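Restriction endonuclease (Mycobacterium sp., PDB 4F0Q) cleaves DNA as a tetrameric endonuclease whose activity depends on cytosine methylation, probably hydrolysing the strands with a magnesium-dependent nuclease domain. Local coordinates at residues T146-E149 against R150-A153; A230-A233 against A234-L238; T446-R449 against P450-I454; R376-R379 against G380-G383. All blocks are in the same frame, centred on the assembly; numbering follows the deposited sequence.

Overall arrangement
Each contact is local, closing a turn within one unbroken stretch, and the four follow in series without nesting or crossing. Interaction 1 caps and winds the short helix 147-150 ahead of strand 156-166. Interaction 2 closes a turn in the loop between helices 222-227 and 243-251 and packs on interaction 1, Leu151 and Leu152 meeting Leu238 and Ala234; both lie in the N-terminal family region. In the nuclease region, about 52 Å from interaction 2 between centres, interaction 4 turns the chain into strand 381-387, between strands 347-357 and 406-409. Interaction 3, near the C terminus, then folds back onto it through the Glu451-Arg378 salt bridge.

Interaction 1. Residues T146-E149 against R150-A153; sequences TREE and RLLA
Arg150 folds its side chain back over the Thr146-Arg147 peptide at the start of a short, N-capped helix. Thr146 is the N-cap: its OG1 accepts from Glu149 N at 3.2 Å. Two successive i to i+4 bonds wind the helix: Arg150 N to Thr146 O (3.2 Å) and Leu151 N to Arg147 O (3.0 Å). A bend at chi3 (-69°) lays the Arg150 guanidinium over this turn, with Thr146 O 3.2 Å above the centre of its plane and Arg147 N nearer the rim of the same face. The group thus lies with one face over the peptide, while its hydrogen bonds run to Gly144 O, Val249 O and Asn425 O of the second subunit, linking helix start, helix 243-251 and subunit interface. Glu149 sends its carboxylate back to Thr145 N and to Arg140. Arg147, with CG anti to its N (chi1 -179°), stretches out so that Leu151 CD2 lies over one guanidinium face. The Glu148 carboxylate lies beside Leu151 CD1, and its OE2 forms a salt bridge with Arg79. Past Arg150, Leu152 N donates to Glu149 O at 3.1 Å, from above the carbonyl plane, 61° out of it.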
loop_
_atom_site.group_PDB
_atom_site.type_symbol
_atom_site.label_atom_id
_atom_site.label_comp_id
_atom_site.label_asym_id
_atom_site.label_seq_id
_atom_site.Cartn_x
_atom_site.Cartn_y
_atom_site.Cartn_z
ATOM N N THR A 146 -23.437 -23.502 -4.011
ATOM C CA THR A 146 -24.821 -23.055 -3.889
ATOM C C THR A 146 -25.193 -22.838 -2.428
ATOM O O THR A 146 -24.494 -23.295 -1.525
ATOM C CB THR A 146 -25.810 -24.070 -4.496
ATOM O OG1 THR A 146 -25.698 -25.321 -3.810
ATOM C CG2 THR A 146 -25.531 -24.278 -5.976
ATOM N N ARG A 147 -26.301 -22.138 -2.206
ATOM C CA ARG A 147 -26.819 -21.934 -0.860
ATOM C C ARG A 147 -27.231 -23.272 -0.257
ATOM O O ARG A 147 -27.108 -23.489 0.948
ATOM C CB ARG A 147 -28.015 -20.978 -0.888
ATOM C CG ARG A 147 -28.607 -20.691 0.480
ATOM C CD ARG A 147 -29.786 -19.739 0.398
ATOM N NE ARG A 147 -30.269 -19.364 1.725
ATOM C CZ ARG A 147 -31.163 -20.061 2.419
ATOM N NH1 ARG A 147 -31.677 -21.176 1.915
ATOM N NH2 ARG A 147 -31.543 -19.646 3.619
ATOM N N GLU A 148 -27.710 -24.169 -1.113
ATOM C CA GLU A 148 -28.168 -25.483 -0.685
ATOM C C GLU A 148 -27.020 -26.318 -0.124
ATOM O O GLU A 148 -27.202 -27.088 0.820
ATOM C CB GLU A 148 -28.828 -26.217 -1.853
ATOM C CG GLU A 148 -29.728 -27.361 -1.431
ATOM C CD GLU A 148 -30.983 -26.881 -0.728
ATOM O OE1 GLU A 148 -31.496 -25.803 -1.095
ATOM O OE2 GLU A 148 -31.453 -27.578 0.195
ATOM N N GLU A 149 -25.837 -26.165 -0.711
ATOM C CA GLU A 149 -24.658 -26.884 -0.238
ATOM C C GLU A 149 -24.126 -26.277 1.054
ATOM O O GLU A 149 -23.677 -26.995 1.947
ATOM C CB GLU A 149 -23.563 -26.896 -1.307
ATOM C CG GLU A 149 -23.905 -27.723 -2.536
ATOM C CD GLU A 149 -22.760 -27.797 -3.527
ATOM O OE1 GLU A 149 -21.724 -27.140 -3.296
ATOM O OE2 GLU A 149 -22.898 -28.515 -4.540
ATOM N N ARG A 150 -24.183 -24.952 1.149
ATOM C CA ARG A 150 -23.684 -24.246 2.324
ATOM C C ARG A 150 -24.579 -24.458 3.542
ATOM O O ARG A 150 -24.144 -24.281 4.680
ATOM C CB ARG A 150 -23.522 -22.753 2.026
ATOM C CG ARG A 150 -22.454 -22.452 0.987
ATOM C CD ARG A 150 -22.215 -20.960 0.837
ATOM N NE ARG A 150 -23.345 -20.272 0.220
ATOM C CZ ARG A 150 -23.508 -20.129 -1.091
ATOM N NH1 ARG A 150 -22.613 -20.632 -1.931
ATOM N NH2 ARG A 150 -24.564 -19.486 -1.564
ATOM N N LEU A 151 -25.827 -24.842 3.295
ATOM C CA LEU A 151 -26.760 -25.166 4.371
ATOM C C LEU A 151 -26.294 -26.399 5.136
ATOM O O LEU A 151 -26.592 -26.557 6.320
ATOM C CB LEU A 151 -28.163 -25.407 3.809
ATOM C CG LEU A 151 -29.015 -24.182 3.475
ATOM C CD1 LEU A 151 -30.219 -24.579 2.637
ATOM C CD2 LEU A 151 -29.462 -23.496 4.751
ATOM N N LEU A 152 -25.557 -27.265 4.448
ATOM C CA LEU A 152 -25.092 -28.524 5.021
ATOM C C LEU A 152 -23.763 -28.373 5.752
ATOM O O LEU A 152 -23.390 -29.234 6.550
ATOM C CB LEU A 152 -24.948 -29.577 3.922
ATOM C CG LEU A 152 -26.209 -29.910 3.128
ATOM C CD1 LEU A 152 -25.880 -30.846 1.976
ATOM C CD2 LEU A 152 -27.253 -30.528 4.040
ATOM N N ALA A 153 -23.055 -27.282 5.473
ATOM C CA ALA A 153 -21.729 -27.049 6.041
ATOM C C ALA A 153 -21.738 -27.006 7.566
ATOM O O ALA A 153 -22.427 -26.181 8.166
ATOM C CB ALA A 153 -21.132 -25.766 5.480
#

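Interaction 2. Residues A230-A233 against A234-L238; sequences AALA and AGETL
Glu236 reaches back across a tight turn to Ala233, touching it with both backbone and side chain. The close-packed part is centred on Ala233 O, which accepts from Glu236 N at 2.9 Å; the donor stands above the carbonyl plane, as the short 3-10 segment 234-235 brings it round after only three residues. Thr237 CG2 presses on the same oxygen at 3.2 Å. The same chi1 (62°) puts CG2 there and OG1 between the backbone N and the carbonyl carbon, where it donates to Ala234 O at 2.6 Å. The threonine hydroxyl therefore ties down one carbonyl of the turn while its methyl rests against the one before it.

The Glu236 side chain marks the looser, wetter side. Extended beyond CG, it runs back past the Ala233 methyl, its CD 3.9 Å from Ala233 CB, and OE2 takes a weak hydrogen bond from Ala233 N at 3.3 Å. The same oxygen passes 3.7 Å from Leu232 CD2 and accepts from a water at 2.6 Å. This water also donates to Ala231 O, so it bridges the carboxylate to the chain ahead of the turn. Ala231 and Glu236 are both exposed.

The turn is joined to its surroundings by hydrogen bonds of Ala234 N to Asp78 and Leu232 O to Arg81. Thr237 packs on Asp226 and Arg227 of helix 222-227 and on Arg81 of strand 80-81, while Ala234 meets Leu152 in the loop that follows helix 147-150.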
loop_
_atom_site.group_PDB
_atom_site.type_symbol
_atom_site.label_atom_id
_atom_site.label_comp_id
_atom_site.label_asym_id
_atom_site.label_seq_id
_atom_site.Cartn_x
_atom_site.Cartn_y
_atom_site.Cartn_z
ATOM N N ALA A 230 -32.807 -34.603 13.858
ATOM C CA ALA A 230 -33.081 -35.395 12.664
ATOM C C ALA A 230 -34.450 -35.080 12.070
ATOM O O ALA A 230 -34.717 -35.383 10.907
ATOM C CB ALA A 230 -32.964 -36.880 12.975
ATOM N N ALA A 231 -35.313 -34.468 12.874
ATOM C CA ALA A 231 -36.660 -34.123 12.433
ATOM C C ALA A 231 -36.659 -32.857 11.583
ATOM O O ALA A 231 -37.620 -32.579 10.865
ATOM C CB ALA A 231 -37.581 -33.958 13.630
ATOM N N LEU A 232 -35.574 -32.095 11.669
ATOM C CA LEU A 232 -35.468 -30.826 10.959
ATOM C C LEU A 232 -34.575 -30.935 9.730
ATOM O O LEU A 232 -33.497 -31.527 9.784
ATOM C CB LEU A 232 -34.921 -29.741 11.890
ATOM C CG LEU A 232 -35.691 -29.486 13.186
ATOM C CD1 LEU A 232 -34.997 -28.417 14.011
ATOM C CD2 LEU A 232 -37.127 -29.091 12.888
ATOM N N ALA A 233 -35.030 -30.358 8.622
ATOM C CA ALA A 233 -34.211 -30.264 7.421
ATOM C C ALA A 233 -33.088 -29.267 7.671
ATOM O O ALA A 233 -33.162 -28.467 8.601
ATOM C CB ALA A 233 -35.057 -29.831 6.235
ATOM N N ALA A 234 -32.050 -29.317 6.842
ATOM C CA ALA A 234 -30.893 -28.439 7.006
ATOM C C ALA A 234 -31.276 -26.964 6.915
ATOM O O ALA A 234 -30.678 -26.118 7.578
ATOM C CB ALA A 234 -29.823 -28.775 5.981
ATOM N N GLY A 235 -32.277 -26.666 6.093
ATOM C CA GLY A 235 -32.748 -25.303 5.927
ATOM C C GLY A 235 -33.648 -24.849 7.060
ATOM O O GLY A 235 -34.027 -23.681 7.132
ATOM N N GLU A 236 -33.989 -25.777 7.949
ATOM C CA GLU A 236 -34.834 -25.470 9.096
ATOM C C GLU A 236 -34.002 -25.345 10.367
ATOM O O GLU A 236 -34.544 -25.318 11.474
ATOM C CB GLU A 236 -35.895 -26.555 9.280
ATOM C CG GLU A 236 -36.796 -26.765 8.074
ATOM C CD GLU A 236 -37.767 -27.915 8.268
ATOM O OE1 GLU A 236 -38.612 -28.140 7.377
ATOM O OE2 GLU A 236 -37.683 -28.594 9.312
ATOM N N THR A 237 -32.684 -25.270 10.205
ATOM C CA THR A 237 -31.769 -25.251 11.341
ATOM C C THR A 237 -31.111 -23.890 11.543
ATOM O O THR A 237 -30.118 -23.778 12.260
ATOM C CB THR A 237 -30.658 -26.307 11.181
ATOM O OG1 THR A 237 -29.878 -26.008 10.015
ATOM C CG2 THR A 237 -31.257 -27.694 11.040
ATOM N N LEU A 238 -31.668 -22.859 10.916
ATOM C CA LEU A 238 -31.082 -21.525 10.979
ATOM C C LEU A 238 -31.882 -20.557 11.848
ATOM O O LEU A 238 -31.631 -19.353 11.830
ATOM C CB LEU A 238 -30.935 -20.939 9.572
ATOM C CG LEU A 238 -29.961 -21.623 8.612
ATOM C CD1 LEU A 238 -29.992 -20.929 7.263
ATOM C CD2 LEU A 238 -28.552 -21.623 9.184
HETATM O O HOH W 1 -39.381 -30.492 9.480
#

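Interaction 3. Residues T446-R449 against P450-I454; sequences THRR and PEEVI
Arg449 and Glu452 hold each other at the mouth of a 3-10 turn that begins just after Pro450, near the C terminus and packed against the nuclease sheet. In sequence order, Thr446 comes first: its OG1 takes a weak bond from Arg448 N, and its backbone pairs with Leu324 of strand 319-324. His447 points away from the turn and packs on Arg260 of the third subunit.

Arg448 is crossed at about a right angle by Glu452, whose OE1 lies 3.4 Å from Arg448 CB; the contact uses the aliphatic root of the arginine. Its extended chain carries the guanidinium on to a salt bridge with Asp207 of the third subunit. A water joins Arg448 NH1, weakly, to Glu452 O, to which it donates at 3.1 Å.

Arg449 is gripped at its backbone. Glu452, with CG beside its own N (chi1 -60°) and the chain extended beyond, brings its carboxylate back to Arg449 N, while Glu452 N returns a weak bond to Arg449 O at 3.1 Å. Arg449 CB is flanked by Glu451 OE1 at 3.2 Å and Glu452 OE2 at 3.4 Å. The bend of Glu451 at chi2 (80°) brings OE1 there, with OE2 paired to Arg378 in a salt bridge. The guanidinium of Arg449 leaves for Asp106 of the third subunit. Pro450 and Val453 meanwhile face Val351 and Ile336 of the sheet. The reciprocal bond is the stronger: Arg449 N to Glu452 OE2 spans 2.8 Å, entering from above the carboxylate plane, 62° out of it.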
loop_
_atom_site.group_PDB
_atom_site.type_symbol
_atom_site.label_atom_id
_atom_site.label_comp_id
_atom_site.label_asym_id
_atom_site.label_seq_id
_atom_site.Cartn_x
_atom_site.Cartn_y
_atom_site.Cartn_z
ATOM N N THR A 446 22.742 -3.361 -4.220
ATOM C CA THR A 446 22.762 -2.550 -5.433
ATOM C C THR A 446 22.572 -1.090 -5.040
ATOM O O THR A 446 22.100 -0.795 -3.942
ATOM C CB THR A 446 21.654 -2.947 -6.431
ATOM O OG1 THR A 446 20.417 -2.331 -6.055
ATOM C CG2 THR A 446 21.480 -4.458 -6.484
ATOM N N HIS A 447 22.940 -0.180 -5.934
ATOM C CA HIS A 447 22.803 1.245 -5.660
ATOM C C HIS A 447 21.659 1.840 -6.476
ATOM O O HIS A 447 21.691 3.012 -6.853
ATOM C CB HIS A 447 24.112 1.977 -5.964
ATOM C CG HIS A 447 24.234 3.304 -5.280
ATOM N ND1 HIS A 447 24.404 3.426 -3.918
ATOM C CD2 HIS A 447 24.210 4.566 -5.771
ATOM C CE1 HIS A 447 24.480 4.705 -3.598
ATOM N NE2 HIS A 447 24.365 5.418 -4.705
ATOM N N ARG A 448 20.645 1.023 -6.742
ATOM C CA ARG A 448 19.508 1.455 -7.543
ATOM C C ARG A 448 18.493 2.220 -6.703
ATOM O O ARG A 448 18.425 2.051 -5.484
ATOM C CB ARG A 448 18.825 0.249 -8.191
ATOM C CG ARG A 448 19.759 -0.668 -8.958
ATOM C CD ARG A 448 18.981 -1.792 -9.623
ATOM N NE ARG A 448 19.857 -2.795 -10.220
ATOM C CZ ARG A 448 19.423 -3.888 -10.840
ATOM N NH1 ARG A 448 18.121 -4.120 -10.946
ATOM N NH2 ARG A 448 20.290 -4.750 -11.354
ATOM N N ARG A 449 17.708 3.066 -7.363
ATOM C CA ARG A 449 16.610 3.764 -6.710
ATOM C C ARG A 449 15.545 2.750 -6.310
ATOM O O ARG A 449 15.377 1.735 -6.984
ATOM C CB ARG A 449 16.002 4.800 -7.658
ATOM C CG ARG A 449 16.955 5.891 -8.111
ATOM C CD ARG A 449 16.258 6.841 -9.075
ATOM N NE ARG A 449 17.100 7.972 -9.451
ATOM C CZ ARG A 449 16.724 8.939 -10.282
ATOM N NH1 ARG A 449 15.515 8.913 -10.828
ATOM N NH2 ARG A 449 17.555 9.933 -10.568
ATOM N N PRO A 450 14.828 3.015 -5.206
ATOM C CA PRO A 450 13.750 2.131 -4.751
ATOM C C PRO A 450 12.707 1.895 -5.840
ATOM O O PRO A 450 12.247 0.767 -6.015
ATOM C CB PRO A 450 13.132 2.910 -3.587
ATOM C CG PRO A 450 14.250 3.738 -3.065
ATOM C CD PRO A 450 15.053 4.134 -4.272
ATOM N N GLU A 451 12.358 2.953 -6.567
ATOM C CA GLU A 451 11.384 2.877 -7.654
ATOM C C GLU A 451 11.734 1.781 -8.659
ATOM O O GLU A 451 10.855 1.064 -9.150
ATOM C CB GLU A 451 11.286 4.228 -8.371
ATOM C CG GLU A 451 10.804 5.386 -7.499
ATOM C CD GLU A 451 11.898 5.975 -6.623
ATOM O OE1 GLU A 451 13.029 5.447 -6.637
ATOM O OE2 GLU A 451 11.627 6.971 -5.920
ATOM N N GLU A 452 13.026 1.638 -8.942
ATOM C CA GLU A 452 13.510 0.648 -9.899
ATOM C C GLU A 452 13.102 -0.783 -9.541
ATOM O O GLU A 452 13.169 -1.678 -10.385
ATOM C CB GLU A 452 15.032 0.747 -10.051
ATOM C CG GLU A 452 15.520 2.102 -10.548
ATOM C CD GLU A 452 17.035 2.181 -10.671
ATOM O OE1 GLU A 452 17.641 1.259 -11.257
ATOM O OE2 GLU A 452 17.621 3.168 -10.177
ATOM N N VAL A 453 12.663 -0.994 -8.301
ATOM C CA VAL A 453 12.208 -2.315 -7.870
ATOM C C VAL A 453 10.974 -2.757 -8.658
ATOM O O VAL A 453 10.629 -3.939 -8.676
ATOM C CB VAL A 453 11.909 -2.362 -6.354
ATOM C CG1 VAL A 453 10.495 -1.876 -6.068
ATOM C CG2 VAL A 453 12.103 -3.770 -5.814
ATOM N N ILE A 454 10.314 -1.804 -9.313
ATOM C CA ILE A 454 9.172 -2.125 -10.161
ATOM C C ILE A 454 9.621 -2.940 -11.376
ATOM O O ILE A 454 8.875 -3.775 -11.890
ATOM C CB ILE A 454 8.430 -0.846 -10.611
ATOM C CG1 ILE A 454 7.910 -0.083 -9.392
ATOM C CG2 ILE A 454 7.276 -1.180 -11.542
ATOM C CD1 ILE A 454 7.186 1.200 -9.736
HETATM O O HOH W 2 15.784 -2.747 -11.659
#

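Interaction 4. Residues R376-R379 against G380-G383; sequences RLRR and GWIG
A type II beta turn from Arg378 to Trp381 swings the chain into strand 381-387, with Trp381 N donating to Arg378 O at 3.2 Å and Gly380 in the left-handed region (phi 90°), where a side chain would collide with Arg379 O. A water reinforces the turn: it donates to Arg378 O at 2.6 Å and to Trp381 O at 2.7 Å, and accepts weakly from Gly380 N.

Arg378 and Trp381 leave the turn side by side, pointing the same way. The arginine chain, extended from CG to NE, lies along one face of the indole; its CD makes a CH-pi contact, 4.1 Å from the centroid of the six-membered ring and 14° off the normal. The guanidinium continues nearly parallel to the ring, the planes 11° apart, with Trp381 CH2 over one of its faces. Leu377 packs beside the turn, CD2 3.9 Å from Trp381 CB and CD1 3.6 Å from Gly383 N.

Trp381 also packs on Pro450. With Arg378 of the fourth subunit close by, this arginine's pairing with Glu451 probably offsets like charge at the tetramer interface, while the indole face probably restrains the extended arginine chain.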
loop_
_atom_site.group_PDB
_atom_site.type_symbol
_atom_site.label_atom_id
_atom_site.label_comp_id
_atom_site.label_asym_id
_atom_site.label_seq_id
_atom_site.Cartn_x
_atom_site.Cartn_y
_atom_site.Cartn_z
ATOM N N ARG A 376 10.529 8.717 4.322
ATOM C CA ARG A 376 11.018 8.311 3.010
ATOM C C ARG A 376 9.899 7.767 2.125
ATOM O O ARG A 376 10.048 7.680 0.906
ATOM C CB ARG A 376 12.117 7.258 3.161
ATOM C CG ARG A 376 13.438 7.805 3.673
ATOM C CD ARG A 376 14.118 8.653 2.614
ATOM N NE ARG A 376 14.282 7.919 1.363
ATOM C CZ ARG A 376 15.311 7.122 1.094
ATOM N NH1 ARG A 376 16.274 6.953 1.989
ATOM N NH2 ARG A 376 15.377 6.494 -0.072
ATOM N N LEU A 377 8.781 7.403 2.744
ATOM C CA LEU A 377 7.680 6.775 2.022
ATOM C C LEU A 377 6.868 7.762 1.192
ATOM O O LEU A 377 6.534 8.855 1.649
ATOM C CB LEU A 377 6.759 6.030 2.990
ATOM C CG LEU A 377 7.354 4.829 3.724
ATOM C CD1 LEU A 377 6.322 4.207 4.651
ATOM C CD2 LEU A 377 7.880 3.801 2.735
ATOM N N ARG A 378 6.557 7.361 -0.036
ATOM C CA ARG A 378 5.645 8.105 -0.890
ATOM C C ARG A 378 4.328 7.349 -0.945
ATOM O O ARG A 378 4.186 6.300 -0.318
ATOM C CB ARG A 378 6.223 8.239 -2.298
ATOM C CG ARG A 378 7.560 8.953 -2.355
ATOM C CD ARG A 378 8.114 8.955 -3.767
ATOM N NE ARG A 378 9.388 9.660 -3.849
ATOM C CZ ARG A 378 10.120 9.752 -4.954
ATOM N NH1 ARG A 378 9.706 9.180 -6.075
ATOM N NH2 ARG A 378 11.268 10.416 -4.935
ATOM N N ARG A 379 3.362 7.873 -1.690
ATOM C CA ARG A 379 2.108 7.157 -1.880
ATOM C C ARG A 379 2.341 5.935 -2.762
ATOM O O ARG A 379 3.022 6.013 -3.785
ATOM C CB ARG A 379 1.035 8.064 -2.484
ATOM C CG ARG A 379 1.470 8.789 -3.737
ATOM C CD ARG A 379 0.330 9.592 -4.325
ATOM N NE ARG A 379 0.806 10.526 -5.337
ATOM C CZ ARG A 379 0.024 11.364 -6.007
ATOM N NH1 ARG A 379 -1.282 11.386 -5.778
ATOM N NH2 ARG A 379 0.551 12.180 -6.908
ATOM N N GLY A 380 1.784 4.803 -2.349
ATOM C CA GLY A 380 2.001 3.553 -3.052
ATOM C C GLY A 380 3.205 2.818 -2.504
ATOM O O GLY A 380 3.591 1.769 -3.014
ATOM N N TRP A 381 3.806 3.382 -1.461
ATOM C CA TRP A 381 4.935 2.752 -0.790
ATOM C C TRP A 381 4.547 2.345 0.623
ATOM O O TRP A 381 3.752 3.022 1.276
ATOM C CB TRP A 381 6.132 3.703 -0.726
ATOM C CG TRP A 381 6.810 3.944 -2.039
ATOM C CD1 TRP A 381 6.350 3.605 -3.277
ATOM C CD2 TRP A 381 8.080 4.571 -2.242
ATOM N NE1 TRP A 381 7.252 3.988 -4.239
ATOM C CE2 TRP A 381 8.326 4.582 -3.629
ATOM C CE3 TRP A 381 9.035 5.128 -1.384
ATOM C CZ2 TRP A 381 9.484 5.127 -4.178
ATOM C CZ3 TRP A 381 10.185 5.669 -1.932
ATOM C CH2 TRP A 381 10.399 5.664 -3.315
ATOM N N ILE A 382 5.105 1.235 1.092
ATOM C CA ILE A 382 4.936 0.835 2.483
ATOM C C ILE A 382 6.301 0.612 3.117
ATOM O O ILE A 382 7.300 0.456 2.416
ATOM C CB ILE A 382 4.095 -0.448 2.626
ATOM C CG1 ILE A 382 4.833 -1.643 2.022
ATOM C CG2 ILE A 382 2.725 -0.266 1.985
ATOM C CD1 ILE A 382 4.222 -2.977 2.379
ATOM N N GLY A 383 6.344 0.600 4.443
ATOM C CA GLY A 383 7.593 0.402 5.151
ATOM C C GLY A 383 7.579 -0.846 6.008
ATOM O O GLY A 383 6.530 -1.455 6.214
HETATM O O HOH W 3 2.102 5.132 0.777
#